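PDB 1WS6: methyltransferase from Thermus thermophilus, which probably transfers methyl groups from S-adenosylmethionine to RNA, as RsmD-like relatives of its family do to 16S ribosomal RNA. Local coordinates for residues R3-K8 against G56-S61; R44-F49 against V67-D72. All coordinates share one frame; numbering follows the deposited sequence.

Both contacts involve one beta-alpha-beta unit: contact 2 pairs its two parallel strands, 44-48 and 65-69, while contact 1 fastens the N-terminal loop to helix 54-61, which connects them. Their centres lie about 15 Å apart, yet the helix bridges them directly. Gly-56 N lies 3.1 Å from Asp-47 OD2, and Ala-59 CB rests on Phe-45 CG at 3.5 Å. The small residues Gly-56 and Ala-59 thus let the helix sit close to the sheet. Although no cofactor is present, Asp-47, near the end of its strand, and Glu-70, just after the other, probably border the S-adenosylmethionine site, as in other Rossmann-like methyltransferases, whereas contact 1 lies on the helix's outer side.

Contact 1 (R3-K8 against G56-S61); sequences RILGGK and GLEAAS
Ser-61 OG is held from two directions: it donates to Gly-6 O at 2.5 Å, in the carbonyl plane and on a lone pair, and it accepts from the backbone N of Ala-9 farther along the loop. The hydroxyl reaches that position because it stands opposite the backbone N about CA-CB (chi1 178°). A serine suits a spot where one small group must both give and take a hydrogen bond.

A turn earlier, Glu-58 grips two successive amides with its two oxygens. Leu-5 N points almost straight at Glu-58 OE1 (2.6 Å, N-H...O 173°) and Gly-6 N reaches Glu-58 OE2 at 2.9 Å, each on the syn side of the carboxylate. A bend at chi2 (70°) turns the acid toward the loop, so that both amides are served by one buried group. Arg-28 of helix 25-38 is a weak, more distant ion partner of OE1. Glu-62 brings a like charge close to OE2, which would tend to raise the pKa, while the two amides would tend to lower it.

The loop belongs to an N-terminal hairpin, strands 2-3 and 13-14, laid against the crossover helix of a Rossmann-like methyltransferase domain. Lys-8 N bonds to Ser-61 O at 2.8 Å, tilted out of the carbonyl plane. Gly-7 CA also approaches Ser-61 O, at 3.0 Å in a CA-H...O contact; a beta carbon there would collide with it, and the positive phi also suits glycine.

Branched Ile-4 divides its methyls: CG2 lies 3.4 Å from Ser-61 OG, and CD1 meets Leu-57 CB at 3.9 Å, the two side chains crossing nearly at right angles beside Leu-14.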
ATOM      1  N   ARG A   3       6.667 -11.411   7.320  1.00 25.94           N
ATOM      2  CA  ARG A   3       7.494 -10.550   8.153  1.00 24.75           C
ATOM      3  C   ARG A   3       7.858  -9.240   7.476  1.00 25.47           C
ATOM      4  O   ARG A   3       7.887  -9.145   6.245  1.00 24.69           O
ATOM      5  CB  ARG A   3       8.797 -11.267   8.528  1.00 24.99           C
ATOM      6  CG  ARG A   3       8.627 -12.552   9.328  1.00 26.25           C
ATOM      7  CD  ARG A   3       9.957 -13.276   9.522  1.00 25.39           C
ATOM      8  NE  ARG A   3       9.793 -14.546  10.229  1.00 25.96           N
ATOM      9  CZ  ARG A   3       9.440 -14.654  11.508  1.00 27.03           C
ATOM     10  NH1 ARG A   3       9.218 -13.571  12.239  1.00 27.19           N
ATOM     11  NH2 ARG A   3       9.289 -15.849  12.060  1.00 28.70           N
ATOM     12  N   ILE A   4       8.124  -8.227   8.299  1.00 24.03           N
ATOM     13  CA  ILE A   4       8.556  -6.937   7.802  1.00 21.55           C
ATOM     14  C   ILE A   4       9.920  -7.288   7.208  1.00 21.99           C
ATOM     15  O   ILE A   4      10.679  -8.032   7.817  1.00 21.70           O
ATOM     16  CB  ILE A   4       8.752  -5.927   8.957  1.00 21.66           C
ATOM     17  CG1 ILE A   4       7.414  -5.655   9.657  1.00 21.51           C
ATOM     18  CG2 ILE A   4       9.370  -4.636   8.424  1.00 21.32           C
ATOM     19  CD1 ILE A   4       6.337  -5.077   8.750  1.00 19.94           C
ATOM     20  N   LEU A   5      10.230  -6.775   6.028  1.00 22.03           N
ATOM     21  CA  LEU A   5      11.506  -7.077   5.386  1.00 22.97           C
ATOM     22  C   LEU A   5      12.687  -6.205   5.794  1.00 21.99           C
ATOM     23  O   LEU A   5      13.810  -6.694   5.870  1.00 22.91           O
ATOM     24  CB  LEU A   5      11.347  -7.030   3.861  1.00 23.46           C
ATOM     25  CG  LEU A   5      10.929  -8.353   3.219  1.00 26.31           C
ATOM     26  CD1 LEU A   5      10.166  -9.221   4.217  1.00 28.40           C
ATOM     27  CD2 LEU A   5      10.089  -8.057   1.993  1.00 27.76           C
ATOM     28  N   GLY A   6      12.448  -4.922   6.050  1.00 20.83           N
ATOM     29  CA  GLY A   6      13.542  -4.040   6.431  1.00 21.04           C
ATOM     30  C   GLY A   6      13.149  -2.918   7.374  1.00 21.19           C
ATOM     31  O   GLY A   6      12.019  -2.870   7.863  1.00 22.46           O
ATOM     32  N   GLY A   7      14.082  -2.013   7.642  1.00 20.61           N
ATOM     33  CA  GLY A   7      13.783  -0.904   8.524  1.00 19.93           C
ATOM     34  C   GLY A   7      13.688  -1.258   9.996  1.00 20.18           C
ATOM     35  O   GLY A   7      14.055  -2.356  10.407  1.00 20.06           O
ATOM     36  N   LYS A   8      13.179  -0.316  10.786  1.00 19.76           N
ATOM     37  CA  LYS A   8      13.048  -0.470  12.228  1.00 22.62           C
ATOM     38  C   LYS A   8      12.368  -1.730  12.758  1.00 21.98           C
ATOM     39  O   LYS A   8      12.659  -2.160  13.876  1.00 21.20           O
ATOM     40  CB  LYS A   8      12.355   0.768  12.810  1.00 25.96           C
ATOM     41  CG  LYS A   8      13.280   1.977  12.909  1.00 31.49           C
ATOM     42  CD  LYS A   8      12.536   3.274  13.220  1.00 35.39           C
ATOM     43  CE  LYS A   8      11.783   3.790  11.994  1.00 38.39           C
ATOM     44  NZ  LYS A   8      11.086   5.088  12.239  1.00 41.04           N
ATOM     45  N   GLY A  56       1.791  -1.407   4.006  1.00 20.48           N
ATOM     46  CA  GLY A  56       1.820  -0.146   4.725  1.00 21.13           C
ATOM     47  C   GLY A  56       2.752  -0.149   5.939  1.00 23.02           C
ATOM     48  O   GLY A  56       3.375   0.870   6.262  1.00 23.17           O
ATOM     49  N   LEU A  57       2.838  -1.279   6.634  1.00 20.80           N
ATOM     50  CA  LEU A  57       3.711  -1.362   7.797  1.00 21.27           C
ATOM     51  C   LEU A  57       5.170  -1.440   7.355  1.00 22.05           C
ATOM     52  O   LEU A  57       6.077  -0.998   8.073  1.00 18.38           O
ATOM     53  CB  LEU A  57       3.348  -2.574   8.655  1.00 19.35           C
ATOM     54  CG  LEU A  57       2.017  -2.424   9.399  1.00 22.80           C
ATOM     55  CD1 LEU A  57       1.706  -3.685  10.205  1.00 23.41           C
ATOM     56  CD2 LEU A  57       2.101  -1.212  10.324  1.00 21.37           C
ATOM     57  N   GLU A  58       5.390  -2.007   6.171  1.00 21.19           N
ATOM     58  CA  GLU A  58       6.737  -2.117   5.637  1.00 20.75           C
ATOM     59  C   GLU A  58       7.226  -0.695   5.377  1.00 21.15           C
ATOM     60  O   GLU A  58       8.366  -0.353   5.678  1.00 22.31           O
ATOM     61  CB  GLU A  58       6.729  -2.919   4.339  1.00 19.78           C
ATOM     62  CG  GLU A  58       8.096  -3.089   3.690  1.00 20.30           C
ATOM     63  CD  GLU A  58       9.017  -4.016   4.472  1.00 21.67           C
ATOM     64  OE1 GLU A  58       8.538  -5.059   4.967  1.00 21.81           O
ATOM     65  OE2 GLU A  58      10.222  -3.709   4.577  1.00 20.09           O
ATOM     66  N   ALA A  59       6.352   0.137   4.824  1.00 20.07           N
ATOM     67  CA  ALA A  59       6.707   1.525   4.547  1.00 20.31           C
ATOM     68  C   ALA A  59       7.039   2.235   5.859  1.00 20.50           C
ATOM     69  O   ALA A  59       8.041   2.943   5.954  1.00 21.01           O
ATOM     70  CB  ALA A  59       5.549   2.244   3.838  1.00 19.00           C
ATOM     71  N   ALA A  60       6.195   2.037   6.867  1.00 18.74           N
ATOM     72  CA  ALA A  60       6.411   2.665   8.159  1.00 19.85           C
ATOM     73  C   ALA A  60       7.750   2.239   8.724  1.00 21.55           C
ATOM     74  O   ALA A  60       8.518   3.061   9.215  1.00 25.71           O
ATOM     75  CB  ALA A  60       5.305   2.285   9.114  1.00 18.86           C
ATOM     76  N   SER A  61       8.035   0.947   8.643  1.00 22.98           N
ATOM     77  CA  SER A  61       9.282   0.417   9.158  1.00 22.21           C
ATOM     78  C   SER A  61      10.475   0.997   8.426  1.00 22.84           C
ATOM     79  O   SER A  61      11.577   1.050   8.965  1.00 23.07           O
ATOM     80  CB  SER A  61       9.309  -1.106   9.024  1.00 22.29           C
ATOM     81  OG  SER A  61      10.546  -1.630   9.476  1.00 20.34           O
TER

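Contact 2 (R44-F49 against V67-D72). Unlike the reference sequence in segment 44-49: Pro-48 (reference Leu).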
ATOM      1  N   ARG A  44       5.350  10.773   2.704  1.00 24.00           N
ATOM      2  CA  ARG A  44       4.124  10.129   3.150  1.00 22.47           C
ATOM      3  C   ARG A  44       3.690   9.016   2.189  1.00 21.39           C
ATOM      4  O   ARG A  44       3.690   9.193   0.969  1.00 20.34           O
ATOM      5  CB  ARG A  44       3.017  11.169   3.314  1.00 22.02           C
ATOM      6  CG  ARG A  44       3.324  12.222   4.374  1.00 25.24           C
ATOM      7  CD  ARG A  44       2.106  12.464   5.266  1.00 25.32           C
ATOM      8  NE  ARG A  44       0.939  12.760   4.450  1.00 26.81           N
ATOM      9  CZ  ARG A  44      -0.318  12.681   4.861  1.00 25.29           C
ATOM     10  NH1 ARG A  44      -0.603  12.314   6.104  1.00 23.79           N
ATOM     11  NH2 ARG A  44      -1.293  12.949   4.006  1.00 25.43           N
ATOM     12  N   PHE A  45       3.320   7.874   2.769  1.00 19.70           N
ATOM     13  CA  PHE A  45       2.910   6.679   2.038  1.00 16.92           C
ATOM     14  C   PHE A  45       1.444   6.370   2.341  1.00 16.60           C
ATOM     15  O   PHE A  45       1.047   6.301   3.497  1.00 18.03           O
ATOM     16  CB  PHE A  45       3.827   5.518   2.464  1.00 13.13           C
ATOM     17  CG  PHE A  45       3.677   4.263   1.640  1.00 10.62           C
ATOM     18  CD1 PHE A  45       2.657   3.361   1.893  1.00  9.19           C
ATOM     19  CD2 PHE A  45       4.579   3.974   0.632  1.00 10.62           C
ATOM     20  CE1 PHE A  45       2.546   2.201   1.162  1.00  8.99           C
ATOM     21  CE2 PHE A  45       4.477   2.812  -0.108  1.00  7.32           C
ATOM     22  CZ  PHE A  45       3.462   1.925   0.157  1.00 11.08           C
ATOM     23  N   LEU A  46       0.647   6.179   1.296  1.00 17.28           N
ATOM     24  CA  LEU A  46      -0.782   5.907   1.436  1.00 18.04           C
ATOM     25  C   LEU A  46      -1.069   4.467   1.033  1.00 18.59           C
ATOM     26  O   LEU A  46      -0.700   4.035  -0.059  1.00 19.55           O
ATOM     27  CB  LEU A  46      -1.581   6.859   0.528  1.00 17.22           C
ATOM     28  CG  LEU A  46      -3.067   7.174   0.798  1.00 19.21           C
ATOM     29  CD1 LEU A  46      -3.864   7.146  -0.501  1.00 12.71           C
ATOM     30  CD2 LEU A  46      -3.646   6.177   1.786  1.00 17.91           C
ATOM     31  N   ASP A  47      -1.727   3.717   1.905  1.00 18.81           N
ATOM     32  CA  ASP A  47      -2.037   2.327   1.586  1.00 21.34           C
ATOM     33  C   ASP A  47      -3.500   1.991   1.803  1.00 21.69           C
ATOM     34  O   ASP A  47      -3.889   1.502   2.862  1.00 23.54           O
ATOM     35  CB  ASP A  47      -1.156   1.377   2.405  1.00 22.64           C
ATOM     36  CG  ASP A  47      -1.515  -0.099   2.195  1.00 26.64           C
ATOM     37  OD1 ASP A  47      -2.126  -0.442   1.161  1.00 29.38           O
ATOM     38  OD2 ASP A  47      -1.168  -0.929   3.067  1.00 29.08           O
ATOM     39  N   PRO A  48      -4.338   2.276   0.801  1.00 22.19           N
ATOM     40  CA  PRO A  48      -5.780   2.004   0.848  1.00 23.43           C
ATOM     41  C   PRO A  48      -5.913   0.508   0.578  1.00 23.06           C
ATOM     42  O   PRO A  48      -5.136  -0.052  -0.199  1.00 22.26           O
ATOM     43  CB  PRO A  48      -6.327   2.854  -0.292  1.00 24.11           C
ATOM     44  CG  PRO A  48      -5.209   2.775  -1.310  1.00 24.88           C
ATOM     45  CD  PRO A  48      -3.946   2.892  -0.479  1.00 22.89           C
ATOM     46  N   PHE A  49      -6.879  -0.136   1.222  1.00 23.36           N
ATOM     47  CA  PHE A  49      -7.069  -1.579   1.072  1.00 23.04           C
ATOM     48  C   PHE A  49      -5.963  -2.307   1.798  1.00 22.72           C
ATOM     49  O   PHE A  49      -5.580  -3.408   1.421  1.00 21.06           O
ATOM     50  CB  PHE A  49      -7.062  -2.011  -0.393  1.00 21.82           C
ATOM     51  CG  PHE A  49      -8.318  -1.683  -1.114  1.00 22.03           C
ATOM     52  CD1 PHE A  49      -8.317  -0.779  -2.157  1.00 21.83           C
ATOM     53  CD2 PHE A  49      -9.514  -2.274  -0.738  1.00 23.41           C
ATOM     54  CE1 PHE A  49      -9.486  -0.463  -2.818  1.00 23.84           C
ATOM     55  CE2 PHE A  49     -10.686  -1.966  -1.392  1.00 22.28           C
ATOM     56  CZ  PHE A  49     -10.674  -1.059  -2.434  1.00 24.53           C
ATOM     57  N   VAL A  67      -0.089   5.898   6.072  1.00 19.45           N
ATOM     58  CA  VAL A  67      -1.506   6.029   6.351  1.00 20.33           C
ATOM     59  C   VAL A  67      -2.160   4.803   5.740  1.00 17.98           C
ATOM     60  O   VAL A  67      -2.081   4.598   4.544  1.00 19.04           O
ATOM     61  CB  VAL A  67      -2.099   7.288   5.705  1.00 20.21           C
ATOM     62  CG1 VAL A  67      -3.616   7.263   5.808  1.00 18.31           C
ATOM     63  CG2 VAL A  67      -1.555   8.511   6.402  1.00 22.17           C
ATOM     64  N   LEU A  68      -2.801   3.992   6.567  1.00 17.25           N
ATOM     65  CA  LEU A  68      -3.441   2.775   6.093  1.00 16.58           C
ATOM     66  C   LEU A  68      -4.946   2.827   6.286  1.00 17.77           C
ATOM     67  O   LEU A  68      -5.430   3.041   7.399  1.00 17.24           O
ATOM     68  CB  LEU A  68      -2.884   1.572   6.845  1.00 17.10           C
ATOM     69  CG  LEU A  68      -1.394   1.263   6.662  1.00 20.92           C
ATOM     70  CD1 LEU A  68      -0.527   2.343   7.291  1.00 19.28           C
ATOM     71  CD2 LEU A  68      -1.098  -0.084   7.296  1.00 22.70           C
ATOM     72  N   VAL A  69      -5.690   2.643   5.200  1.00 16.01           N
ATOM     73  CA  VAL A  69      -7.134   2.654   5.304  1.00 15.55           C
ATOM     74  C   VAL A  69      -7.652   1.269   4.921  1.00 14.89           C
ATOM     75  O   VAL A  69      -7.228   0.691   3.924  1.00 16.08           O
ATOM     76  CB  VAL A  69      -7.755   3.821   4.455  1.00 15.29           C
ATOM     77  CG1 VAL A  69      -6.770   4.309   3.439  1.00 16.13           C
ATOM     78  CG2 VAL A  69      -9.053   3.389   3.808  1.00 14.04           C
ATOM     79  N   GLU A  70      -8.536   0.730   5.761  1.00 15.08           N
ATOM     80  CA  GLU A  70      -9.109  -0.610   5.594  1.00 16.37           C
ATOM     81  C   GLU A  70     -10.524  -0.623   6.185  1.00 16.40           C
ATOM     82  O   GLU A  70     -10.745  -0.128   7.287  1.00 18.23           O
ATOM     83  CB  GLU A  70      -8.207  -1.639   6.304  1.00 15.14           C
ATOM     84  CG  GLU A  70      -8.820  -3.012   6.495  1.00 16.95           C
ATOM     85  CD  GLU A  70      -9.273  -3.638   5.201  1.00 19.00           C
ATOM     86  OE1 GLU A  70     -10.317  -4.325   5.207  1.00 23.82           O
ATOM     87  OE2 GLU A  70      -8.594  -3.454   4.170  1.00 20.99           O
ATOM     88  N   LYS A  71     -11.474  -1.197   5.458  1.00 17.57           N
ATOM     89  CA  LYS A  71     -12.877  -1.212   5.882  1.00 19.26           C
ATOM     90  C   LYS A  71     -13.331  -2.347   6.779  1.00 20.58           C
ATOM     91  O   LYS A  71     -14.209  -2.161   7.612  1.00 20.84           O
ATOM     92  CB  LYS A  71     -13.778  -1.215   4.653  1.00 21.24           C
ATOM     93  CG  LYS A  71     -13.573  -2.437   3.772  1.00 20.26           C
ATOM     94  CD  LYS A  71     -14.562  -2.469   2.627  1.00 22.57           C
ATOM     95  CE  LYS A  71     -14.043  -3.335   1.487  1.00 20.79           C
ATOM     96  NZ  LYS A  71     -13.674  -4.706   1.955  1.00 27.27           N
ATOM     97  N   ASP A  72     -12.755  -3.525   6.579  1.00 22.67           N
ATOM     98  CA  ASP A  72     -13.104  -4.720   7.334  1.00 24.83           C
ATOM     99  C   ASP A  72     -12.657  -4.651   8.794  1.00 27.28           C
ATOM    100  O   ASP A  72     -11.463  -4.742   9.096  1.00 27.76           O
ATOM    101  CB  ASP A  72     -12.475  -5.938   6.646  1.00 25.35           C
ATOM    102  CG  ASP A  72     -12.773  -7.245   7.359  1.00 27.80           C
ATOM    103  OD1 ASP A  72     -12.263  -8.287   6.896  1.00 29.32           O
ATOM    104  OD2 ASP A  72     -13.507  -7.240   8.370  1.00 27.81           O
TER
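Backbone hydrogen bonds carry the pairing of Phe-45, Asp-47 and Phe-49 with Val-67 and Val-69, in a parallel ladder whose strand directions differ by only 10°. Val-67 opens the ladder: its N donates to Phe-45 O and its O accepts from Asp-47 N, both at 2.8 Å. Val-69 N then reaches Asp-47 O at 3.2 Å, from 44° above the carbonyl plane, and the last bond, Phe-49 N to Val-69 O, is weak as segment 44-49 leaves the strand at Phe-49, whose phi is positive.

Apolar packing fills the face bearing Leu-46, Pro-48, Val-67 and Val-69. Leu-46 CD2 touches Val-69 CG1 at 4.0 Å and also nears Val-67 CG1, while Val-69 CG1 lies 3.6 Å from Pro-48 CA. Beta-branched valines suit this buried strand. At one end Arg-44 NH1 lies 3.9 Å from Val-67 CG2, but its guanidinium is fixed mainly by Arg-110 O and Glu-109, with a cation-pi contact to Phe-111.

Carboxylate contacts mark the other end. Glu-70 starts away from its backbone N (chi1 167°) and bends back, placing OE2 3.7 Å from Phe-49 C and letting OE1 take Asp-72 N at 2.9 Å from above its plane. With an alanine here, Asp-72 N is likely to lose this acceptor, and a gap would probably open beside Phe-49. Asp-72 itself is the N-cap of helix 73-86, its OD2 receiving Glu-74 N.

Strand 111-116 flanks 44-48 on its other edge; Phe-100 of helix 97-106 covers Leu-46 and Val-69, while Val-55 of helix 54-61 packs against Phe-45 and Asp-47.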